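PDB 4EHX: tetraacyldisaccharide 4'-kinase, which is the 4'-kinase of lipid A biosynthesis and probably transfers the gamma-phosphate of ATP to a tetraacyldisaccharide 1-phosphate, giving lipid IVA. Local coordinates for residues N151-K156 with K175-A180; D139-R144 with L170-K175; D181-T186 with K199-M204; P37-G42 with P132-L137. All blocks are in the same frame, centred on the assembly; numbering follows the deposited sequence.

Contact 1 of 4, residues N151-K156 with K175-A180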
loop_
_atom_site.group_PDB
_atom_site.type_symbol
_atom_site.label_atom_id
_atom_site.label_comp_id
_atom_site.label_asym_id
_atom_site.label_seq_id
_atom_site.Cartn_x
_atom_site.Cartn_y
_atom_site.Cartn_z
ATOM N N ASN A 151 -1.039 -15.898 1.708
ATOM C CA ASN A 151 -0.094 -14.969 2.311
ATOM C C ASN A 151 0.839 -14.451 1.234
ATOM O O ASN A 151 1.772 -15.146 0.836
ATOM C CB ASN A 151 0.710 -15.689 3.408
ATOM C CG ASN A 151 1.270 -14.730 4.424
ATOM O OD1 ASN A 151 0.815 -13.596 4.528
ATOM N ND2 ASN A 151 2.262 -15.176 5.185
ATOM N N ILE A 152 0.574 -13.246 0.747
ATOM C CA ILE A 152 1.333 -12.695 -0.370
ATOM C C ILE A 152 2.389 -11.728 0.138
ATOM O O ILE A 152 2.080 -10.765 0.842
ATOM C CB ILE A 152 0.430 -11.970 -1.363
ATOM C CG1 ILE A 152 -0.661 -12.922 -1.874
ATOM C CG2 ILE A 152 1.280 -11.430 -2.538
ATOM C CD1 ILE A 152 -1.687 -12.244 -2.851
ATOM N N LEU A 153 3.642 -11.997 -0.209
ATOM C CA LEU A 153 4.743 -11.160 0.240
ATOM C C LEU A 153 5.373 -10.463 -0.941
ATOM O O LEU A 153 5.777 -11.111 -1.914
ATOM C CB LEU A 153 5.815 -12.011 0.926
ATOM C CG LEU A 153 7.049 -11.224 1.396
ATOM C CD1 LEU A 153 6.691 -10.285 2.537
ATOM C CD2 LEU A 153 8.206 -12.185 1.812
ATOM N N LEU A 154 5.480 -9.146 -0.848
ATOM C CA LEU A 154 6.157 -8.361 -1.883
ATOM C C LEU A 154 7.601 -8.185 -1.483
ATOM O O LEU A 154 7.894 -7.880 -0.319
ATOM C CB LEU A 154 5.509 -6.982 -2.034
ATOM C CG LEU A 154 4.287 -6.904 -2.960
ATOM C CD1 LEU A 154 3.199 -7.888 -2.552
ATOM C CD2 LEU A 154 3.741 -5.469 -2.950
ATOM N N LEU A 155 8.492 -8.363 -2.452
ATOM C CA LEU A 155 9.928 -8.224 -2.247
ATOM C C LEU A 155 10.519 -7.369 -3.346
ATOM O O LEU A 155 10.285 -7.639 -4.522
ATOM C CB LEU A 155 10.608 -9.588 -2.342
ATOM C CG LEU A 155 10.829 -10.521 -1.156
ATOM C CD1 LEU A 155 11.680 -11.670 -1.672
ATOM C CD2 LEU A 155 11.514 -9.827 0.026
ATOM N N LYS A 156 11.309 -6.364 -2.984
ATOM C CA LYS A 156 12.107 -5.666 -3.997
ATOM C C LYS A 156 13.579 -6.046 -3.902
ATOM O O LYS A 156 14.053 -6.508 -2.858
ATOM C CB LYS A 156 11.932 -4.152 -3.903
ATOM C CG LYS A 156 12.377 -3.572 -2.596
ATOM C CD LYS A 156 11.986 -2.120 -2.487
ATOM C CE LYS A 156 12.262 -1.605 -1.093
ATOM N NZ LYS A 156 11.807 -0.199 -0.940
ATOM N N LYS A 175 14.877 -14.605 6.555
ATOM C CA LYS A 175 14.442 -15.999 6.688
ATOM C C LYS A 175 12.912 -16.120 6.733
ATOM O O LYS A 175 12.351 -17.165 6.397
ATOM C CB LYS A 175 15.054 -16.672 7.933
ATOM C CG LYS A 175 14.450 -16.215 9.259
ATOM C CD LYS A 175 15.085 -16.933 10.475
ATOM C CE LYS A 175 14.358 -16.531 11.759
ATOM N NZ LYS A 175 14.823 -17.289 12.965
ATOM N N GLU A 176 12.240 -15.056 7.159
ATOM C CA GLU A 176 10.779 -15.070 7.268
ATOM C C GLU A 176 10.060 -15.059 5.921
ATOM O O GLU A 176 8.841 -15.177 5.854
ATOM C CB GLU A 176 10.291 -13.921 8.156
ATOM C CG GLU A 176 10.808 -14.022 9.584
ATOM C CD GLU A 176 10.389 -15.316 10.273
ATOM O OE1 GLU A 176 11.115 -15.757 11.183
ATOM O OE2 GLU A 176 9.330 -15.887 9.916
ATOM N N ILE A 177 10.815 -14.922 4.844
ATOM C CA ILE A 177 10.258 -15.159 3.516
ATOM C C ILE A 177 9.549 -16.521 3.471
ATOM O O ILE A 177 8.577 -16.706 2.740
ATOM C CB ILE A 177 11.353 -15.051 2.429
ATOM C CG1 ILE A 177 11.711 -13.577 2.221
ATOM C CG2 ILE A 177 10.887 -15.678 1.102
ATOM C CD1 ILE A 177 12.979 -13.350 1.401
ATOM N N ARG A 178 10.014 -17.466 4.284
ATOM C CA ARG A 178 9.386 -18.786 4.338
ATOM C C ARG A 178 7.881 -18.783 4.658
ATOM O O ARG A 178 7.175 -19.736 4.317
ATOM C CB ARG A 178 10.133 -19.709 5.320
ATOM C CG ARG A 178 9.991 -19.334 6.794
ATOM C CD ARG A 178 10.948 -20.191 7.636
ATOM N NE ARG A 178 10.939 -19.813 9.047
ATOM C CZ ARG A 178 11.921 -20.097 9.905
ATOM N NH1 ARG A 178 12.999 -20.756 9.492
ATOM N NH2 ARG A 178 11.832 -19.717 11.175
ATOM N N ARG A 179 7.392 -17.739 5.329
ATOM C CA ARG A 179 5.955 -17.663 5.657
ATOM C C ARG A 179 5.061 -17.376 4.449
ATOM O O ARG A 179 3.857 -17.620 4.502
ATOM C CB ARG A 179 5.659 -16.620 6.737
ATOM C CG ARG A 179 6.459 -16.786 8.011
ATOM C CD ARG A 179 5.724 -16.172 9.198
ATOM N NE ARG A 179 5.347 -14.753 9.043
ATOM C CZ ARG A 179 6.100 -13.714 9.421
ATOM N NH1 ARG A 179 7.305 -13.904 9.952
ATOM N NH2 ARG A 179 5.644 -12.474 9.281
ATOM N N ALA A 180 5.639 -16.854 3.371
ATOM C CA ALA A 180 4.860 -16.518 2.185
ATOM C C ALA A 180 4.275 -17.736 1.480
ATOM O O ALA A 180 4.928 -18.765 1.372
ATOM C CB ALA A 180 5.709 -15.698 1.192
HETATM O O HOH W 1 2.941 -14.011 7.747
#

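Contact 2 of 4, residues D139-R144 with L170-K175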
loop_
_atom_site.group_PDB
_atom_site.type_symbol
_atom_site.label_atom_id
_atom_site.label_comp_id
_atom_site.label_asym_id
_atom_site.label_seq_id
_atom_site.Cartn_x
_atom_site.Cartn_y
_atom_site.Cartn_z
ATOM N N ASP A 139 -0.932 -4.618 4.187
ATOM C CA ASP A 139 0.137 -4.618 5.152
ATOM C C ASP A 139 -0.120 -5.601 6.303
ATOM O O ASP A 139 -0.104 -5.234 7.480
ATOM C CB ASP A 139 0.389 -3.200 5.671
ATOM C CG ASP A 139 1.776 -3.060 6.240
ATOM O OD1 ASP A 139 2.649 -3.808 5.755
ATOM O OD2 ASP A 139 1.994 -2.254 7.167
ATOM N N GLY A 140 -0.331 -6.864 5.955
ATOM C CA GLY A 140 -0.721 -7.838 6.950
ATOM C C GLY A 140 0.287 -8.944 7.195
ATOM O O GLY A 140 -0.002 -9.855 7.969
ATOM N N PHE A 141 1.463 -8.882 6.567
ATOM C CA PHE A 141 2.447 -9.986 6.723
ATOM C C PHE A 141 2.880 -10.256 8.179
ATOM O O PHE A 141 3.038 -11.411 8.596
ATOM C CB PHE A 141 3.698 -9.754 5.848
ATOM C CG PHE A 141 4.573 -10.975 5.692
ATOM C CD1 PHE A 141 4.188 -12.032 4.865
ATOM C CD2 PHE A 141 5.794 -11.058 6.341
ATOM C CE1 PHE A 141 5.013 -13.165 4.714
ATOM C CE2 PHE A 141 6.631 -12.172 6.185
ATOM C CZ PHE A 141 6.233 -13.226 5.375
ATOM N N GLN A 142 3.074 -9.194 8.947
ATOM C CA GLN A 142 3.475 -9.317 10.353
ATOM C C GLN A 142 2.311 -9.601 11.321
ATOM O O GLN A 142 2.536 -9.931 12.493
ATOM C CB GLN A 142 4.188 -8.034 10.801
ATOM C CG GLN A 142 5.598 -7.856 10.224
ATOM C CD GLN A 142 5.595 -7.430 8.763
ATOM O OE1 GLN A 142 4.777 -6.605 8.341
ATOM N NE2 GLN A 142 6.510 -7.986 7.988
ATOM N N HIS A 143 1.072 -9.444 10.857
ATOM C CA HIS A 143 -0.080 -9.586 11.753
ATOM C C HIS A 143 -0.495 -11.052 11.911
ATOM O O HIS A 143 -1.588 -11.450 11.493
ATOM C CB HIS A 143 -1.261 -8.720 11.284
ATOM C CG HIS A 143 -2.278 -8.473 12.359
ATOM N ND1 HIS A 143 -2.072 -7.569 13.381
ATOM C CD2 HIS A 143 -3.500 -9.018 12.581
ATOM C CE1 HIS A 143 -3.118 -7.572 14.191
ATOM N NE2 HIS A 143 -3.999 -8.444 13.729
ATOM N N ARG A 144 0.375 -11.850 12.530
ATOM C CA ARG A 144 0.240 -13.304 12.486
ATOM C C ARG A 144 -0.931 -13.825 13.302
ATOM O O ARG A 144 -1.376 -14.959 13.100
ATOM C CB ARG A 144 1.542 -13.977 12.924
ATOM C CG ARG A 144 2.711 -13.655 11.998
ATOM C CD ARG A 144 3.954 -14.483 12.323
ATOM N NE ARG A 144 3.775 -15.914 12.053
ATOM C CZ ARG A 144 4.705 -16.836 12.304
ATOM N NH1 ARG A 144 5.883 -16.479 12.821
ATOM N NH2 ARG A 144 4.461 -18.116 12.052
ATOM N N LEU A 170 14.681 -3.464 7.179
ATOM C CA LEU A 170 13.891 -4.683 7.340
ATOM C C LEU A 170 13.121 -4.700 8.664
ATOM O O LEU A 170 13.681 -4.431 9.738
ATOM C CB LEU A 170 14.774 -5.929 7.208
ATOM C CG LEU A 170 15.397 -6.167 5.829
ATOM C CD1 LEU A 170 16.249 -7.434 5.845
ATOM C CD2 LEU A 170 14.308 -6.252 4.764
ATOM N N ARG A 171 11.832 -5.016 8.591
ATOM C CA ARG A 171 11.021 -5.172 9.796
ATOM C C ARG A 171 11.227 -6.555 10.407
ATOM O O ARG A 171 10.989 -6.748 11.598
ATOM C CB ARG A 171 9.530 -4.940 9.489
ATOM C CG ARG A 171 9.182 -3.466 9.287
ATOM C CD ARG A 171 7.676 -3.238 9.164
ATOM N NE ARG A 171 7.158 -3.684 7.876
ATOM C CZ ARG A 171 5.908 -3.496 7.469
ATOM N NH1 ARG A 171 5.038 -2.862 8.249
ATOM N NH2 ARG A 171 5.525 -3.940 6.281
ATOM N N GLU A 172 11.627 -7.512 9.567
ATOM C CA GLU A 172 11.894 -8.896 9.978
ATOM C C GLU A 172 13.042 -9.441 9.153
ATOM O O GLU A 172 13.245 -9.007 8.014
ATOM C CB GLU A 172 10.708 -9.812 9.672
ATOM C CG GLU A 172 9.386 -9.376 10.167
ATOM C CD GLU A 172 8.357 -10.465 9.973
ATOM O OE1 GLU A 172 7.501 -10.331 9.070
ATOM O OE2 GLU A 172 8.424 -11.470 10.719
ATOM N N PRO A 173 13.760 -10.437 9.698
ATOM C CA PRO A 173 14.870 -11.091 8.998
ATOM C C PRO A 173 14.377 -11.741 7.725
ATOM O O PRO A 173 13.226 -12.174 7.661
ATOM C CB PRO A 173 15.306 -12.181 9.977
ATOM C CG PRO A 173 14.875 -11.690 11.314
ATOM C CD PRO A 173 13.616 -10.920 11.087
ATOM N N LEU A 174 15.249 -11.813 6.724
ATOM C CA LEU A 174 14.900 -12.406 5.435
ATOM C C LEU A 174 14.458 -13.874 5.520
ATOM O O LEU A 174 13.744 -14.350 4.644
ATOM C CB LEU A 174 16.066 -12.253 4.453
ATOM C CG LEU A 174 16.454 -10.836 4.013
ATOM C CD1 LEU A 174 17.745 -10.863 3.184
ATOM C CD2 LEU A 174 15.322 -10.165 3.232
ATOM N N LYS A 175 14.877 -14.605 6.555
ATOM C CA LYS A 175 14.442 -15.999 6.688
ATOM C C LYS A 175 12.912 -16.120 6.733
ATOM O O LYS A 175 12.351 -17.165 6.397
ATOM C CB LYS A 175 15.054 -16.672 7.933
ATOM C CG LYS A 175 14.450 -16.215 9.259
ATOM C CD LYS A 175 15.085 -16.933 10.475
ATOM C CE LYS A 175 14.358 -16.531 11.759
ATOM N NZ LYS A 175 14.823 -17.289 12.965
#

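Contact 3 of 4, residues D181-T186 with K199-M204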
loop_
_atom_site.group_PDB
_atom_site.type_symbol
_atom_site.label_atom_id
_atom_site.label_comp_id
_atom_site.label_asym_id
_atom_site.label_seq_id
_atom_site.Cartn_x
_atom_site.Cartn_y
_atom_site.Cartn_z
ATOM N N ASP A 181 3.044 -17.602 0.982
ATOM C CA ASP A 181 2.493 -18.582 0.054
ATOM C C ASP A 181 2.863 -18.225 -1.369
ATOM O O ASP A 181 2.929 -19.088 -2.246
ATOM C CB ASP A 181 0.973 -18.633 0.159
ATOM C CG ASP A 181 0.508 -19.149 1.487
ATOM O OD1 ASP A 181 1.049 -20.182 1.951
ATOM O OD2 ASP A 181 -0.402 -18.522 2.060
ATOM N N ALA A 182 3.049 -16.932 -1.609
ATOM C CA ALA A 182 3.362 -16.439 -2.944
ATOM C C ALA A 182 4.261 -15.226 -2.793
ATOM O O ALA A 182 4.103 -14.440 -1.849
ATOM C CB ALA A 182 2.082 -16.057 -3.701
ATOM N N LEU A 183 5.213 -15.086 -3.710
ATOM C CA LEU A 183 6.084 -13.915 -3.745
ATOM C C LEU A 183 5.776 -13.035 -4.946
ATOM O O LEU A 183 5.584 -13.525 -6.055
ATOM C CB LEU A 183 7.556 -14.326 -3.825
ATOM C CG LEU A 183 8.127 -15.058 -2.611
ATOM C CD1 LEU A 183 9.588 -15.392 -2.844
ATOM C CD2 LEU A 183 7.972 -14.212 -1.372
ATOM N N VAL A 184 5.759 -11.731 -4.716
ATOM C CA VAL A 184 5.621 -10.766 -5.795
ATOM C C VAL A 184 6.897 -9.952 -5.807
ATOM O O VAL A 184 7.218 -9.282 -4.820
ATOM C CB VAL A 184 4.406 -9.826 -5.584
ATOM C CG1 VAL A 184 4.339 -8.769 -6.710
ATOM C CG2 VAL A 184 3.101 -10.637 -5.560
ATOM N N LEU A 185 7.638 -10.047 -6.910
ATOM C CA LEU A 185 8.934 -9.395 -7.031
ATOM C C LEU A 185 8.727 -8.043 -7.687
ATOM O O LEU A 185 8.475 -7.959 -8.886
ATOM C CB LEU A 185 9.891 -10.249 -7.857
ATOM C CG LEU A 185 10.089 -11.716 -7.439
ATOM C CD1 LEU A 185 11.212 -12.359 -8.256
ATOM C CD2 LEU A 185 10.369 -11.870 -5.945
ATOM N N THR A 186 8.841 -6.989 -6.890
ATOM C CA THR A 186 8.420 -5.649 -7.303
ATOM C C THR A 186 9.532 -4.751 -7.868
ATOM O O THR A 186 10.729 -5.077 -7.815
ATOM C CB THR A 186 7.789 -4.919 -6.108
ATOM O OG1 THR A 186 8.773 -4.822 -5.067
ATOM C CG2 THR A 186 6.565 -5.701 -5.572
ATOM N N LYS A 199 8.566 -21.262 -4.330
ATOM C CA LYS A 199 7.193 -20.773 -4.169
ATOM C C LYS A 199 6.662 -20.130 -5.454
ATOM O O LYS A 199 7.437 -19.607 -6.253
ATOM C CB LYS A 199 7.120 -19.740 -3.040
ATOM C CG LYS A 199 7.571 -20.264 -1.682
ATOM C CD LYS A 199 7.657 -19.137 -0.664
ATOM C CE LYS A 199 8.082 -19.646 0.707
ATOM N NZ LYS A 199 7.066 -20.566 1.311
ATOM N N PRO A 200 5.330 -20.135 -5.633
ATOM C CA PRO A 200 4.733 -19.385 -6.745
ATOM C C PRO A 200 5.234 -17.947 -6.698
ATOM O O PRO A 200 5.132 -17.284 -5.666
ATOM C CB PRO A 200 3.237 -19.427 -6.433
ATOM C CG PRO A 200 3.064 -20.642 -5.557
ATOM C CD PRO A 200 4.313 -20.701 -4.732
ATOM N N THR A 201 5.764 -17.469 -7.814
ATOM C CA THR A 201 6.471 -16.199 -7.837
ATOM C C THR A 201 6.044 -15.397 -9.063
ATOM O O THR A 201 5.944 -15.946 -10.157
ATOM C CB THR A 201 7.997 -16.436 -7.836
ATOM O OG1 THR A 201 8.354 -17.151 -6.644
ATOM C CG2 THR A 201 8.759 -15.114 -7.883
ATOM N N PHE A 202 5.798 -14.105 -8.865
ATOM C CA PHE A 202 5.219 -13.240 -9.895
ATOM C C PHE A 202 5.933 -11.901 -9.978
ATOM O O PHE A 202 5.928 -11.125 -9.025
ATOM C CB PHE A 202 3.753 -12.959 -9.566
ATOM C CG PHE A 202 2.948 -14.198 -9.344
ATOM C CD1 PHE A 202 2.879 -14.769 -8.084
ATOM C CD2 PHE A 202 2.301 -14.817 -10.405
ATOM C CE1 PHE A 202 2.148 -15.927 -7.877
ATOM C CE2 PHE A 202 1.576 -15.977 -10.209
ATOM C CZ PHE A 202 1.500 -16.531 -8.942
ATOM N N LYS A 203 6.524 -11.617 -11.125
ATOM C CA LYS A 203 7.190 -10.339 -11.313
ATOM C C LYS A 203 6.167 -9.245 -11.524
ATOM O O LYS A 203 5.200 -9.416 -12.275
ATOM C CB LYS A 203 8.112 -10.404 -12.528
ATOM C CG LYS A 203 9.380 -11.220 -12.310
ATOM C CD LYS A 203 10.197 -11.178 -13.598
ATOM C CE LYS A 203 11.578 -11.767 -13.435
ATOM N NZ LYS A 203 12.310 -11.568 -14.720
ATOM N N MET A 204 6.395 -8.107 -10.882
ATOM C CA MET A 204 5.458 -6.995 -10.961
ATOM C C MET A 204 6.124 -5.763 -11.541
ATOM O O MET A 204 7.180 -5.338 -11.068
ATOM C CB MET A 204 4.919 -6.674 -9.566
ATOM C CG MET A 204 4.055 -5.416 -9.526
ATOM S SD MET A 204 3.351 -5.150 -7.872
ATOM C CE MET A 204 3.896 -3.470 -7.547
#

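Contact 4 of 4, residues P37-G42 with P132-L137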
loop_
_atom_site.group_PDB
_atom_site.type_symbol
_atom_site.label_atom_id
_atom_site.label_comp_id
_atom_site.label_asym_id
_atom_site.label_seq_id
_atom_site.Cartn_x
_atom_site.Cartn_y
_atom_site.Cartn_z
ATOM N N PRO A 37 -12.710 -16.091 3.379
ATOM C CA PRO A 37 -11.307 -16.051 2.948
ATOM C C PRO A 37 -10.597 -14.718 3.237
ATOM O O PRO A 37 -11.200 -13.631 3.180
ATOM C CB PRO A 37 -11.392 -16.307 1.439
ATOM C CG PRO A 37 -12.684 -17.056 1.255
ATOM C CD PRO A 37 -13.617 -16.441 2.268
ATOM N N VAL A 38 -9.321 -14.845 3.607
ATOM C CA VAL A 38 -8.461 -13.724 3.927
ATOM C C VAL A 38 -7.185 -13.839 3.099
ATOM O O VAL A 38 -6.476 -14.853 3.140
ATOM C CB VAL A 38 -8.085 -13.714 5.429
ATOM C CG1 VAL A 38 -7.103 -12.581 5.720
ATOM C CG2 VAL A 38 -9.357 -13.572 6.279
ATOM N N ILE A 39 -6.909 -12.795 2.331
ATOM C CA ILE A 39 -5.678 -12.709 1.575
ATOM C C ILE A 39 -4.864 -11.597 2.214
ATOM O O ILE A 39 -5.373 -10.509 2.418
ATOM C CB ILE A 39 -5.958 -12.321 0.125
ATOM C CG1 ILE A 39 -6.901 -13.341 -0.531
ATOM C CG2 ILE A 39 -4.633 -12.192 -0.662
ATOM C CD1 ILE A 39 -7.512 -12.846 -1.869
ATOM N N SER A 40 -3.602 -11.858 2.534
ATOM C CA SER A 40 -2.769 -10.805 3.086
ATOM C C SER A 40 -1.810 -10.293 2.025
ATOM O O SER A 40 -1.238 -11.069 1.265
ATOM C CB SER A 40 -1.981 -11.305 4.305
ATOM O OG SER A 40 -1.169 -10.263 4.821
ATOM N N VAL A 41 -1.655 -8.975 1.976
ATOM C CA VAL A 41 -0.618 -8.343 1.179
ATOM C C VAL A 41 0.340 -7.688 2.146
ATOM O O VAL A 41 -0.069 -6.954 3.057
ATOM C CB VAL A 41 -1.200 -7.295 0.181
ATOM C CG1 VAL A 41 -0.047 -6.613 -0.600
ATOM C CG2 VAL A 41 -2.179 -7.984 -0.765
ATOM N N GLY A 42 1.629 -7.953 1.979
ATOM C CA GLY A 42 2.586 -7.387 2.895
ATOM C C GLY A 42 3.992 -7.325 2.337
ATOM O O GLY A 42 4.264 -7.737 1.203
ATOM N N PRO A 132 -19.011 -8.795 3.679
ATOM C CA PRO A 132 -18.023 -9.085 2.635
ATOM C C PRO A 132 -17.874 -10.576 2.322
ATOM O O PRO A 132 -18.177 -11.431 3.152
ATOM C CB PRO A 132 -16.723 -8.524 3.224
ATOM C CG PRO A 132 -16.900 -8.688 4.692
ATOM C CD PRO A 132 -18.362 -8.478 4.971
ATOM N N GLU A 133 -17.414 -10.880 1.114
ATOM C CA GLU A 133 -17.113 -12.254 0.737
ATOM C C GLU A 133 -15.633 -12.596 0.885
ATOM O O GLU A 133 -15.271 -13.760 0.920
ATOM C CB GLU A 133 -17.552 -12.495 -0.700
ATOM C CG GLU A 133 -19.055 -12.477 -0.822
ATOM C CD GLU A 133 -19.522 -12.481 -2.258
ATOM O OE1 GLU A 133 -19.082 -11.614 -3.032
ATOM O OE2 GLU A 133 -20.326 -13.364 -2.603
ATOM N N VAL A 134 -14.779 -11.579 0.937
ATOM C CA VAL A 134 -13.337 -11.809 1.066
ATOM C C VAL A 134 -12.686 -10.588 1.694
ATOM O O VAL A 134 -13.132 -9.457 1.466
ATOM C CB VAL A 134 -12.684 -12.129 -0.314
ATOM C CG1 VAL A 134 -12.955 -10.989 -1.335
ATOM C CG2 VAL A 134 -11.179 -12.402 -0.162
ATOM N N PHE A 135 -11.660 -10.808 2.517
ATOM C CA PHE A 135 -10.876 -9.719 3.081
ATOM C C PHE A 135 -9.487 -9.657 2.477
ATOM O O PHE A 135 -8.876 -10.685 2.185
ATOM C CB PHE A 135 -10.690 -9.893 4.588
ATOM C CG PHE A 135 -11.941 -9.727 5.362
ATOM C CD1 PHE A 135 -12.482 -8.463 5.553
ATOM C CD2 PHE A 135 -12.571 -10.832 5.926
ATOM C CE1 PHE A 135 -13.652 -8.296 6.296
ATOM C CE2 PHE A 135 -13.738 -10.676 6.667
ATOM C CZ PHE A 135 -14.274 -9.401 6.852
ATOM N N ILE A 136 -8.990 -8.439 2.293
ATOM C CA ILE A 136 -7.591 -8.259 1.936
ATOM C C ILE A 136 -6.946 -7.497 3.091
ATOM O O ILE A 136 -7.439 -6.439 3.495
ATOM C CB ILE A 136 -7.431 -7.431 0.639
ATOM C CG1 ILE A 136 -8.004 -8.180 -0.579
ATOM C CG2 ILE A 136 -5.969 -7.061 0.412
ATOM C CD1 ILE A 136 -8.203 -7.254 -1.798
ATOM N N LEU A 137 -5.853 -8.025 3.628
ATOM C CA LEU A 137 -5.134 -7.267 4.639
ATOM C C LEU A 137 -4.150 -6.408 3.868
ATOM O O LEU A 137 -3.308 -6.920 3.115
ATOM C CB LEU A 137 -4.347 -8.184 5.592
ATOM C CG LEU A 137 -5.054 -9.428 6.143
ATOM C CD1 LEU A 137 -4.170 -10.107 7.222
ATOM C CD2 LEU A 137 -6.414 -9.060 6.743
#

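Contact 1 of 4, residues N151-K156 with K175-A180
Asn151 ND2 gives both of its hydrogens away: one to Arg179 O at 3.0 Å, the other to a water whose oxygen is 2.9 Å from ND2. The direct bond is fairly straight (159° at the hydrogen); the carbonyl oxygen lies near the amide plane of Asn151, while the donor stands well above the plane of the Arg179 carbonyl. The water also accepts from Arg179 NE, reaching the guanidinium at its edge and in its plane. With Asn151 OD1 held by Arg148 NH1, the amide is probably fixed against flipping. A bend at chi3 (-55°) turns the Arg179 chain so that NH1 meets Glu176 OE2 at 2.8 Å, a salt bridge within the 3-10 turn; Glu172 is a second carboxylate partner. In this P-loop kinase, strand 150-156 belongs to the parallel core, and residues 175-180 lead into strand 182-186, which pairs beside it. Beyond the polar end the contact turns apolar. Leu153 CB rests on Ala180 CB at 3.7 Å, and Leu153 CD2 lies 3.8 Å from Ile177 CG1, the Leu153 and Ile177 side chains crossing at about a right angle. Two residues further along the strand, Leu155 CD1 meets Ile177 CD1 at 3.7 Å, again crosswise. The Leu155 side chain is about 7 Å from that of Ser45 in the predicted ATP site.

Contact 2 of 4, residues D139-R144 with L170-K175
The Arg171 guanidinium carries Gln142 OE1 over one face, 3.4 Å from CZ and above the centre of the group, while Asp139 meets its edge. Asp139 precedes, and Gln142 lies within, a type I beta turn from Gly140 to His143, in the loop that follows the core strand 134-138 of this P-loop kinase. The carboxylate and guanidinium are nearly coplanar (18° apart) and face each other end-on: Arg171 NH2 binds Asp139 OD1 at 2.9 Å, and Arg171 NH1 makes a longer bond of 3.3 Å to Asp139 OD2, each on a syn lone pair. A leucine at Arg171 would probably leave both Asp139 oxygens without this two-pronged partner and free Gln142 OE1 from the flat group it sits against. Arg171 lies close to Val46 of the predicted ATP site, and its buried NE has no partner in the model. The other end of the Gln142 amide donates from NE2 to Glu172 OE1 at 2.8 Å, approaching on the anti side with the two flat groups almost perpendicular; NE2 also serves Asn43 O. Glu172 OE2 accepts from Asn21 ND2. Glu172 OE1 also lies at the edge of the Phe141 ring, near its plane and 3.3 Å from Phe141 CD2.

Contact 3 of 4, residues D181-T186 with K199-M204
Strands 182-186 and 201-204 run parallel, their axes 22° apart, joined by a ladder in which Leu183 N and Leu185 N donate to Pro200 O and Phe202 O, while Phe202 N and Met204 N donate to Leu183 O and Leu185 O, all at 2.9 Å. Leu183, Leu185, Thr201 and Lys203 stand on one face. There the two branches of Thr201 divide the work: with CG2 anti to the backbone N and OG1 beside it (chi1 -60°), the hydroxyl donates back to Lys199 O at 2.7 Å and the methyl sits 3.7 Å from Leu185 CG. With an alanine here, Lys199 O would probably lose this hydroxyl donor and a gap would be likely to open against Leu185. On the face of Val184 and Phe202, Val184 CG1 packs against Met204 CB at 3.6 Å. Further out, the thioether of Met204 runs alongside Thr186, its SD 4.0 Å from Thr186 CG2. The Phe202 ring turns its edge to the other strand, with CE1 4.2 Å from Ala182 CB. Strand 182-186 is bonded on its other side to strand 150-156, and strand 201-212 to the antiparallel strand 291-300, whose Leu300 touches Val184, Phe202 and Met204; helix 303-312 packs on Phe202 through Lys305 and Leu306, and on Pro200 through Leu309.

Contact 4 of 4, residues P37-G42 with P132-L137
Leu137 CG stands opposite the carbonyl carbon (chi1 -45°) and Val38 CG1 opposite the backbone N (chi1 176°), which brings Leu137 CD2 to 3.7 Å from Val38 CG1. The other branch, CD1, lies 3.8 Å from Ser40 CB, and Leu137 thus spans two residues of strand 38-43 on one face. Phe135 shares this face but its ring leads away from the strand, toward Cys68 and Leu70 and against Ala126 and Leu127 of helix 119-130. On the reverse face Ile39 crosses Val134, CD1 to CG2 at 4.1 Å, and Val41 and Ile136 lie side by side, pointing the same way. The backbones run parallel: Pro37 O and Ile39 O accept from Phe135 N and Leu137 N, and Ile39 N and Val41 N donate to Phe135 O and Leu137 O. These are central strands of the P-loop core. Strand 38-43, bonded on its far side to strand 150-156, leads into the predicted ATP-binding loop 45-52, as in other P-loop proteins. Helix 51-61, which begins at the end of that loop, packs over Ile39 through Leu58 and over Val41 through Lys51, Phe54 and Leu58. At the start of the ladder Pro37 CD abuts Glu133 O at 3.4 Å.

Contacts 3 and 4 are both parallel strand pairs held by backbone ladders and apolar side chains, and strand 150-156 of contact 1 lies between them, bonded to strand 38-43 on one side and to strand 182-186 on the other. Contact 4 is buried, whereas contact 3 is partly buried, beside strand 291-300. Contact 1 sets a 3-10 turn against strand 150-156 by apolar side chains with one amide bond at its end, whereas contact 2 ties two loops together through charged and amide groups and is the less buried of the two. They meet where Arg179 reaches Phe141 O. Gly140 N of contact 2 is probably hydrogen-bonded to Val41 O of contact 4.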